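Local coordinates for methylase yhhF (Escherichia coli, PDB 2FPO), which methylates the N2 atom of guanine 966 of 16S rRNA in the assembled 30S particle, using S-adenosyl-L-methionine as methyl donor, at residues A[47-52]-A[125-130]; A[111-116]-A[134-139]. All blocks are in the same frame, centred on the assembly; numbering follows the deposited sequence.

Contact 1: A[47-52]-A[125-130]; sequences NWLAPV and IVFVDP
Leu49 meets both Ile125 and Phe127, and Val52, one turn later, adds a second contact to Ile125. The interface is wholly apolar. Leu49 is buried and points from helix 39-53 at the strand. With CG anti to the carbonyl carbon (chi1 -70°) the branch point is turned to the strand, and both methyls reach it. CD1 sits between two partners, 4.0 Å from Ile125 CG2 and 4.0 Å from Phe127 CE1. The Phe127 ring is met obliquely at its CE1 corner. The other methyl, Leu49 CD2, reaches Ile125 CD1 at 4.0 Å. Leu49 and Ile125 thus meet tip to tip, through both branches of each.

The helix is kinked here, and Val52 N bonds to Leu49 O at 3.0 Å. Val52 lies at the exposed border and touches with one branch, its CG2 being 4.1 Å from Ile125 CD1. The Ile125 end methyl is therefore shared by Leu49 and Val52. Leu155 of strand 154-161 also packs on both helix residues.

Helix and strand run nearly antiparallel, at 155°, with axes 11.6 Å apart. Ile125 and Phe127 face this helix, while Val126 and Val128 face helix 137-146. A parallel strand in mid-sheet, covered by helices on both faces, is characteristic of the Rossmann-like fold of class I methyltransferases. Here it leads into Asp129 and Pro130, the start of the DPPF sequence of the N6_MTASE signature.

Contact 2: A[111-116]-A[134-139]; sequences NAMSFL and RGLLEE
Met113, a selenomethionine in this crystal, lies across the aliphatic part of Glu139. Its chain is bent at chi2 and chi3, so the selenium and end methyl turn to the neighbouring segment. SE is 3.5 Å from Glu139 CB. The methyl CE covers the next carbon too, 3.6 Å from Glu139 CG, and lies 3.6 Å from Gly135 O. Nearer the backbone, Met113 CG packs on Leu136 CD2 at 4.2 Å.

Glu139 thus offers its carbons, not its charge. The bend at its chi2 (81°) turns the carboxylate back along its own helix. There OE1 lies 3.3 Å from Leu136 N. Leu136 is the N-cap residue of helix 137-146, so the carboxylate sits beside the helix start. The helix dipole would be expected to suit a negative charge there.

The opposing helix 112-116 has a side-chain cap. Asn111 OD1 accepts from Ser114 N at 3.0 Å, with a nearly straight N-H (168°) coming from above the carbonyl plane. A weak bond from Asn111 ND2 to Ser114 OG closes the same turn.

This partly exposed contact joins the short helix 112-116 to the start of helix 137-146. Beside it, Leu116 packs on Thr140, Leu143 and Leu144 of the longer helix. Strand 123-128 runs between the two helices in sequence, and Leu137 faces strand 154-161.

Contact 1 and contact 2 have centres about 18 Å apart, and strand 123-128 and the turn after it connect them. Val128 CG1, on the strand's other face, is 3.7 Å from Leu137 CD1 at the start of helix 137-146; just after the strand, Pro130 CB is 3.8 Å from Leu136 CD1. The segments alternate along the chain, with 125-130 falling between 111-116 and 134-139. Phe62 touches both Pro130 and Ala112. It lies in the loop after strand 57-60, which in class I methyltransferases typically borders the S-adenosyl-L-methionine pocket. Asp129 and Pro130 probably line the catalytic site, as in relatives with this signature.

Contact 1: A[47-52]-A[125-130]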
ATOM      1  N   ASN A  47      -2.327 -12.346  -4.736  1.00 28.77           N
ATOM      2  CA  ASN A  47      -2.404 -13.218  -5.900  0.50 28.88           C
ATOM      3  C   ASN A  47      -2.187 -12.400  -7.185  1.00 29.13           C
ATOM      4  O   ASN A  47      -1.414 -12.822  -8.049  1.00 29.22           O
ATOM      5  CB  ASN A  47      -3.705 -14.033  -5.914  0.50 28.59           C
ATOM      6  CG  ASN A  47      -3.802 -15.037  -4.741  0.50 29.54           C
ATOM      7  OD1 ASN A  47      -2.863 -15.207  -3.955  0.50 30.02           O
ATOM      8  ND2 ASN A  47      -4.959 -15.692  -4.620  0.50 32.15           N
ATOM      9  N   TRP A  48      -2.819 -11.221  -7.292  1.00 28.34           N
ATOM     10  CA  TRP A  48      -2.566 -10.334  -8.468  1.00 29.27           C
ATOM     11  C   TRP A  48      -1.092  -9.914  -8.591  1.00 29.40           C
ATOM     12  O   TRP A  48      -0.577  -9.738  -9.695  1.00 29.64           O
ATOM     13  CB  TRP A  48      -3.386  -9.034  -8.422  1.00 28.50           C
ATOM     14  CG  TRP A  48      -4.901  -9.152  -8.525  1.00 29.16           C
ATOM     15  CD1 TRP A  48      -5.631 -10.186  -9.058  1.00 30.19           C
ATOM     16  CD2 TRP A  48      -5.849  -8.178  -8.084  1.00 29.08           C
ATOM     17  NE1 TRP A  48      -6.987  -9.906  -8.973  1.00 29.64           N
ATOM     18  CE2 TRP A  48      -7.144  -8.675  -8.387  1.00 30.78           C
ATOM     19  CE3 TRP A  48      -5.730  -6.913  -7.491  1.00 29.70           C
ATOM     20  CZ2 TRP A  48      -8.313  -7.951  -8.106  1.00 28.88           C
ATOM     21  CZ3 TRP A  48      -6.879  -6.206  -7.194  1.00 29.79           C
ATOM     22  CH2 TRP A  48      -8.168  -6.729  -7.508  1.00 28.82           C
ATOM     23  N   LEU A  49      -0.442  -9.712  -7.443  1.00 29.65           N
ATOM     24  CA  LEU A  49       0.935  -9.203  -7.358  1.00 29.17           C
ATOM     25  C   LEU A  49       2.012 -10.282  -7.356  1.00 29.77           C
ATOM     26  O   LEU A  49       3.195  -9.969  -7.376  1.00 28.39           O
ATOM     27  CB  LEU A  49       1.085  -8.358  -6.080  1.00 29.64           C
ATOM     28  CG  LEU A  49       0.346  -7.007  -6.085  1.00 29.28           C
ATOM     29  CD1 LEU A  49       0.569  -6.273  -4.772  1.00 27.17           C
ATOM     30  CD2 LEU A  49       0.757  -6.138  -7.274  1.00 26.56           C
ATOM     31  N   ALA A  50       1.596 -11.549  -7.333  1.00 30.30           N
ATOM     32  CA  ALA A  50       2.522 -12.681  -7.111  1.00 31.18           C
ATOM     33  C   ALA A  50       3.731 -12.673  -8.077  1.00 31.61           C
ATOM     34  O   ALA A  50       4.862 -12.845  -7.641  1.00 33.09           O
ATOM     35  CB  ALA A  50       1.769 -14.011  -7.170  1.00 31.74           C
ATOM     36  N   PRO A  51       3.503 -12.438  -9.381  1.00 32.15           N
ATOM     37  CA  PRO A  51       4.662 -12.452 -10.275  1.00 32.08           C
ATOM     38  C   PRO A  51       5.560 -11.206 -10.297  1.00 32.21           C
ATOM     39  O   PRO A  51       6.508 -11.185 -11.076  1.00 32.69           O
ATOM     40  CB  PRO A  51       4.026 -12.699 -11.649  1.00 31.96           C
ATOM     41  CG  PRO A  51       2.690 -12.062 -11.556  1.00 32.69           C
ATOM     42  CD  PRO A  51       2.240 -12.221 -10.122  1.00 32.18           C
ATOM     43  N   VAL A  52       5.271 -10.186  -9.474  1.00 31.10           N
ATOM     44  CA  VAL A  52       6.075  -8.956  -9.440  1.00 30.70           C
ATOM     45  C   VAL A  52       6.556  -8.565  -8.031  1.00 30.39           C
ATOM     46  O   VAL A  52       7.335  -7.627  -7.877  1.00 31.10           O
ATOM     47  CB  VAL A  52       5.353  -7.755 -10.097  1.00 30.51           C
ATOM     48  CG1 VAL A  52       5.129  -8.023 -11.607  1.00 31.17           C
ATOM     49  CG2 VAL A  52       4.032  -7.467  -9.417  1.00 29.93           C
ATOM     50  N   ILE A 125       5.458  -0.941  -6.701  1.00 27.27           N
ATOM     51  CA  ILE A 125       4.130  -1.231  -6.133  1.00 26.74           C
ATOM     52  C   ILE A 125       3.740  -0.188  -5.097  1.00 26.33           C
ATOM     53  O   ILE A 125       4.467   0.042  -4.121  1.00 27.50           O
ATOM     54  CB  ILE A 125       4.091  -2.669  -5.481  1.00 25.43           C
ATOM     55  CG1 ILE A 125       4.435  -3.762  -6.518  1.00 26.62           C
ATOM     56  CG2 ILE A 125       2.765  -2.942  -4.723  1.00 26.66           C
ATOM     57  CD1 ILE A 125       4.415  -5.202  -5.975  1.00 25.14           C
ATOM     58  N   VAL A 126       2.580   0.416  -5.275  1.00 26.81           N
ATOM     59  CA  VAL A 126       2.072   1.415  -4.306  1.00 26.38           C
ATOM     60  C   VAL A 126       0.676   1.050  -3.843  1.00 26.51           C
ATOM     61  O   VAL A 126      -0.185   0.663  -4.661  1.00 26.66           O
ATOM     62  CB  VAL A 126       2.100   2.876  -4.879  1.00 26.72           C
ATOM     63  CG1 VAL A 126       1.629   3.931  -3.847  1.00 24.34           C
ATOM     64  CG2 VAL A 126       3.485   3.231  -5.395  1.00 25.39           C
ATOM     65  N   PHE A 127       0.468   1.157  -2.531  1.00 26.29           N
ATOM     66  CA  PHE A 127      -0.820   0.888  -1.904  1.00 26.92           C
ATOM     67  C   PHE A 127      -1.485   2.206  -1.499  1.00 27.06           C
ATOM     68  O   PHE A 127      -0.904   2.996  -0.747  1.00 25.42           O
ATOM     69  CB  PHE A 127      -0.673   0.007  -0.663  1.00 25.92           C
ATOM     70  CG  PHE A 127       0.083  -1.285  -0.915  1.00 28.12           C
ATOM     71  CD1 PHE A 127      -0.503  -2.334  -1.642  1.00 27.39           C
ATOM     72  CD2 PHE A 127       1.353  -1.466  -0.389  1.00 26.43           C
ATOM     73  CE1 PHE A 127       0.225  -3.539  -1.883  1.00 29.80           C
ATOM     74  CE2 PHE A 127       2.080  -2.672  -0.613  1.00 29.21           C
ATOM     75  CZ  PHE A 127       1.511  -3.702  -1.364  1.00 25.94           C
ATOM     76  N   VAL A 128      -2.712   2.391  -1.987  1.00 26.91           N
ATOM     77  CA  VAL A 128      -3.529   3.598  -1.738  1.00 27.68           C
ATOM     78  C   VAL A 128      -4.894   3.191  -1.183  1.00 27.38           C
ATOM     79  O   VAL A 128      -5.890   3.033  -1.903  1.00 28.14           O
ATOM     80  CB  VAL A 128      -3.683   4.489  -3.011  1.00 28.73           C
ATOM     81  CG1 VAL A 128      -4.375   5.834  -2.659  1.00 27.20           C
ATOM     82  CG2 VAL A 128      -2.345   4.703  -3.695  1.00 26.35           C
ATOM     83  N   ASP A 129      -4.940   3.039   0.131  1.00 27.73           N
ATOM     84  CA  ASP A 129      -6.166   2.693   0.812  1.00 28.49           C
ATOM     85  C   ASP A 129      -6.364   3.753   1.896  1.00 28.52           C
ATOM     86  O   ASP A 129      -6.054   3.521   3.051  1.00 27.25           O
ATOM     87  CB  ASP A 129      -6.055   1.293   1.421  1.00 29.51           C
ATOM     88  CG  ASP A 129      -7.293   0.912   2.236  1.00 33.31           C
ATOM     89  OD1 ASP A 129      -8.412   1.411   1.924  1.00 38.23           O
ATOM     90  OD2 ASP A 129      -7.142   0.139   3.206  1.00 36.00           O
ATOM     91  N   PRO A 130      -6.839   4.954   1.509  1.00 28.14           N
ATOM     92  CA  PRO A 130      -6.975   5.981   2.549  1.00 27.25           C
ATOM     93  C   PRO A 130      -8.093   5.736   3.573  1.00 27.06           C
ATOM     94  O   PRO A 130      -9.078   5.027   3.256  1.00 27.55           O
ATOM     95  CB  PRO A 130      -7.192   7.274   1.736  1.00 26.86           C
ATOM     96  CG  PRO A 130      -7.813   6.796   0.452  1.00 27.64           C
ATOM     97  CD  PRO A 130      -7.198   5.454   0.167  1.00 27.76           C
TER

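Contact 2: A[111-116]-A[134-139]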
ATOM      1  N   ASN A 111       1.415  12.516   7.425  1.00 28.10           N
ATOM      2  CA  ASN A 111       0.289  12.415   6.505  1.00 29.24           C
ATOM      3  C   ASN A 111       0.804  12.290   5.055  1.00 28.92           C
ATOM      4  O   ASN A 111       1.912  12.765   4.730  1.00 29.41           O
ATOM      5  CB  ASN A 111      -0.672  13.612   6.690  1.00 28.87           C
ATOM      6  CG  ASN A 111      -0.079  14.929   6.210  1.00 33.13           C
ATOM      7  OD1 ASN A 111      -0.294  15.324   5.078  1.00 36.36           O
ATOM      8  ND2 ASN A 111       0.732  15.566   7.044  1.00 38.53           N
ATOM      9  N   ALA A 112       0.008  11.670   4.185  1.00 29.44           N
ATOM     10  CA  ALA A 112       0.434  11.396   2.810  1.00 30.43           C
ATOM     11  C   ALA A 112       0.582  12.630   1.927  1.00 31.41           C
ATOM     12  O   ALA A 112       1.452  12.666   1.080  1.00 30.66           O
ATOM     13  CB  ALA A 112      -0.487  10.380   2.145  1.00 30.24           C
HETATM   14  N   MSE A 113      -0.251  13.647   2.154  1.00 32.20           N
HETATM   15  CA  MSE A 113      -0.236  14.863   1.336  1.00 34.09           C
HETATM   16  C   MSE A 113       1.058  15.654   1.480  1.00 33.23           C
HETATM   17  O   MSE A 113       1.616  16.077   0.462  1.00 33.16           O
HETATM   18  CB  MSE A 113      -1.418  15.766   1.686  1.00 34.68           C
HETATM   19  CG  MSE A 113      -2.717  15.002   1.661  1.00 41.89           C
HETATM   20 SE   MSE A 113      -3.357  14.812  -0.149  0.70 52.97          SE
HETATM   21  CE  MSE A 113      -4.384  16.384  -0.109  1.00 53.39           C
ATOM     22  N   SER A 114       1.528  15.838   2.723  1.00 31.65           N
ATOM     23  CA  SER A 114       2.817  16.458   2.992  1.00 31.55           C
ATOM     24  C   SER A 114       3.963  15.582   2.511  1.00 29.93           C
ATOM     25  O   SER A 114       4.944  16.077   1.930  1.00 29.94           O
ATOM     26  CB  SER A 114       3.016  16.676   4.503  1.00 31.61           C
ATOM     27  OG  SER A 114       2.121  17.670   4.946  1.00 38.07           O
ATOM     28  N   PHE A 115       3.859  14.292   2.794  1.00 28.22           N
ATOM     29  CA  PHE A 115       4.921  13.371   2.428  1.00 27.71           C
ATOM     30  C   PHE A 115       5.200  13.272   0.917  1.00 27.33           C
ATOM     31  O   PHE A 115       6.361  13.276   0.497  1.00 27.17           O
ATOM     32  CB  PHE A 115       4.727  11.966   3.004  1.00 26.73           C
ATOM     33  CG  PHE A 115       5.846  11.039   2.599  1.00 27.81           C
ATOM     34  CD1 PHE A 115       7.090  11.141   3.204  1.00 26.69           C
ATOM     35  CD2 PHE A 115       5.683  10.148   1.543  1.00 25.68           C
ATOM     36  CE1 PHE A 115       8.141  10.322   2.784  1.00 26.47           C
ATOM     37  CE2 PHE A 115       6.744   9.343   1.116  1.00 29.03           C
ATOM     38  CZ  PHE A 115       7.959   9.440   1.751  1.00 26.00           C
ATOM     39  N   LEU A 116       4.138  13.155   0.119  1.00 26.47           N
ATOM     40  CA  LEU A 116       4.257  12.955  -1.330  1.00 25.44           C
ATOM     41  C   LEU A 116       4.514  14.243  -2.101  1.00 25.68           C
ATOM     42  O   LEU A 116       4.877  14.198  -3.282  1.00 26.26           O
ATOM     43  CB  LEU A 116       3.015  12.215  -1.894  1.00 24.58           C
ATOM     44  CG  LEU A 116       2.719  10.832  -1.272  1.00 25.96           C
ATOM     45  CD1 LEU A 116       1.363  10.352  -1.700  1.00 28.05           C
ATOM     46  CD2 LEU A 116       3.858   9.828  -1.646  1.00 23.75           C
ATOM     47  N   ARG A 134     -12.763  11.059  -0.054  1.00 31.37           N
ATOM     48  CA  ARG A 134     -12.874  12.410  -0.572  1.00 32.39           C
ATOM     49  C   ARG A 134     -11.990  13.380   0.182  1.00 32.42           C
ATOM     50  O   ARG A 134     -12.154  13.597   1.394  1.00 31.92           O
ATOM     51  CB  ARG A 134     -14.339  12.877  -0.594  1.00 33.28           C
ATOM     52  CG  ARG A 134     -14.526  14.157  -1.402  1.00 36.45           C
ATOM     53  CD  ARG A 134     -15.887  14.268  -2.105  1.00 40.17           C
ATOM     54  NE  ARG A 134     -17.037  13.961  -1.251  1.00 41.40           N
ATOM     55  CZ  ARG A 134     -17.311  14.567  -0.103  1.00 41.73           C
ATOM     56  NH1 ARG A 134     -16.500  15.522   0.364  1.00 41.15           N
ATOM     57  NH2 ARG A 134     -18.395  14.200   0.578  1.00 42.99           N
ATOM     58  N   GLY A 135     -11.060  13.976  -0.562  1.00 32.63           N
ATOM     59  CA  GLY A 135     -10.004  14.806   0.024  1.00 33.15           C
ATOM     60  C   GLY A 135      -8.630  14.170   0.003  1.00 32.89           C
ATOM     61  O   GLY A 135      -7.634  14.864   0.136  1.00 33.65           O
ATOM     62  N   LEU A 136      -8.569  12.841  -0.141  1.00 32.73           N
ATOM     63  CA  LEU A 136      -7.301  12.103  -0.138  1.00 32.10           C
ATOM     64  C   LEU A 136      -7.080  11.284  -1.408  1.00 31.80           C
ATOM     65  O   LEU A 136      -5.989  11.268  -1.937  1.00 32.38           O
ATOM     66  CB  LEU A 136      -7.193  11.159   1.080  1.00 32.29           C
ATOM     67  CG  LEU A 136      -7.247  11.734   2.511  1.00 32.68           C
ATOM     68  CD1 LEU A 136      -7.205  10.604   3.497  1.00 31.85           C
ATOM     69  CD2 LEU A 136      -6.113  12.751   2.811  1.00 33.12           C
ATOM     70  N   LEU A 137      -8.088  10.568  -1.881  1.00 31.13           N
ATOM     71  CA  LEU A 137      -7.817   9.547  -2.897  1.00 31.01           C
ATOM     72  C   LEU A 137      -7.225  10.112  -4.201  1.00 30.66           C
ATOM     73  O   LEU A 137      -6.123   9.736  -4.594  1.00 29.70           O
ATOM     74  CB  LEU A 137      -9.066   8.721  -3.215  1.00 30.44           C
ATOM     75  CG  LEU A 137      -8.845   7.501  -4.133  1.00 31.52           C
ATOM     76  CD1 LEU A 137      -7.915   6.463  -3.493  1.00 29.51           C
ATOM     77  CD2 LEU A 137     -10.142   6.828  -4.491  1.00 31.89           C
ATOM     78  N   GLU A 138      -7.967  10.999  -4.862  1.00 30.01           N
ATOM     79  CA  GLU A 138      -7.490  11.561  -6.112  1.00 31.47           C
ATOM     80  C   GLU A 138      -6.242  12.413  -5.970  1.00 30.89           C
ATOM     81  O   GLU A 138      -5.425  12.431  -6.892  1.00 29.74           O
ATOM     82  CB  GLU A 138      -8.575  12.359  -6.828  1.00 32.92           C
ATOM     83  CG  GLU A 138      -9.280  11.550  -7.905  1.00 38.57           C
ATOM     84  CD  GLU A 138     -10.610  11.014  -7.454  1.00 46.00           C
ATOM     85  OE1 GLU A 138     -10.634  10.338  -6.391  1.00 50.80           O
ATOM     86  OE2 GLU A 138     -11.623  11.270  -8.155  1.00 45.55           O
ATOM     87  N   GLU A 139      -6.131  13.114  -4.830  1.00 29.82           N
ATOM     88  CA  GLU A 139      -4.990  13.959  -4.485  1.00 30.51           C
ATOM     89  C   GLU A 139      -3.710  13.140  -4.390  1.00 30.19           C
ATOM     90  O   GLU A 139      -2.655  13.553  -4.874  1.00 29.61           O
ATOM     91  CB  GLU A 139      -5.218  14.632  -3.124  1.00 29.76           C
ATOM     92  CG  GLU A 139      -6.208  15.810  -3.148  1.00 31.16           C
ATOM     93  CD  GLU A 139      -7.692  15.386  -3.128  1.00 34.99           C
ATOM     94  OE1 GLU A 139      -8.002  14.172  -3.056  1.00 32.93           O
ATOM     95  OE2 GLU A 139      -8.560  16.291  -3.192  1.00 37.06           O
TER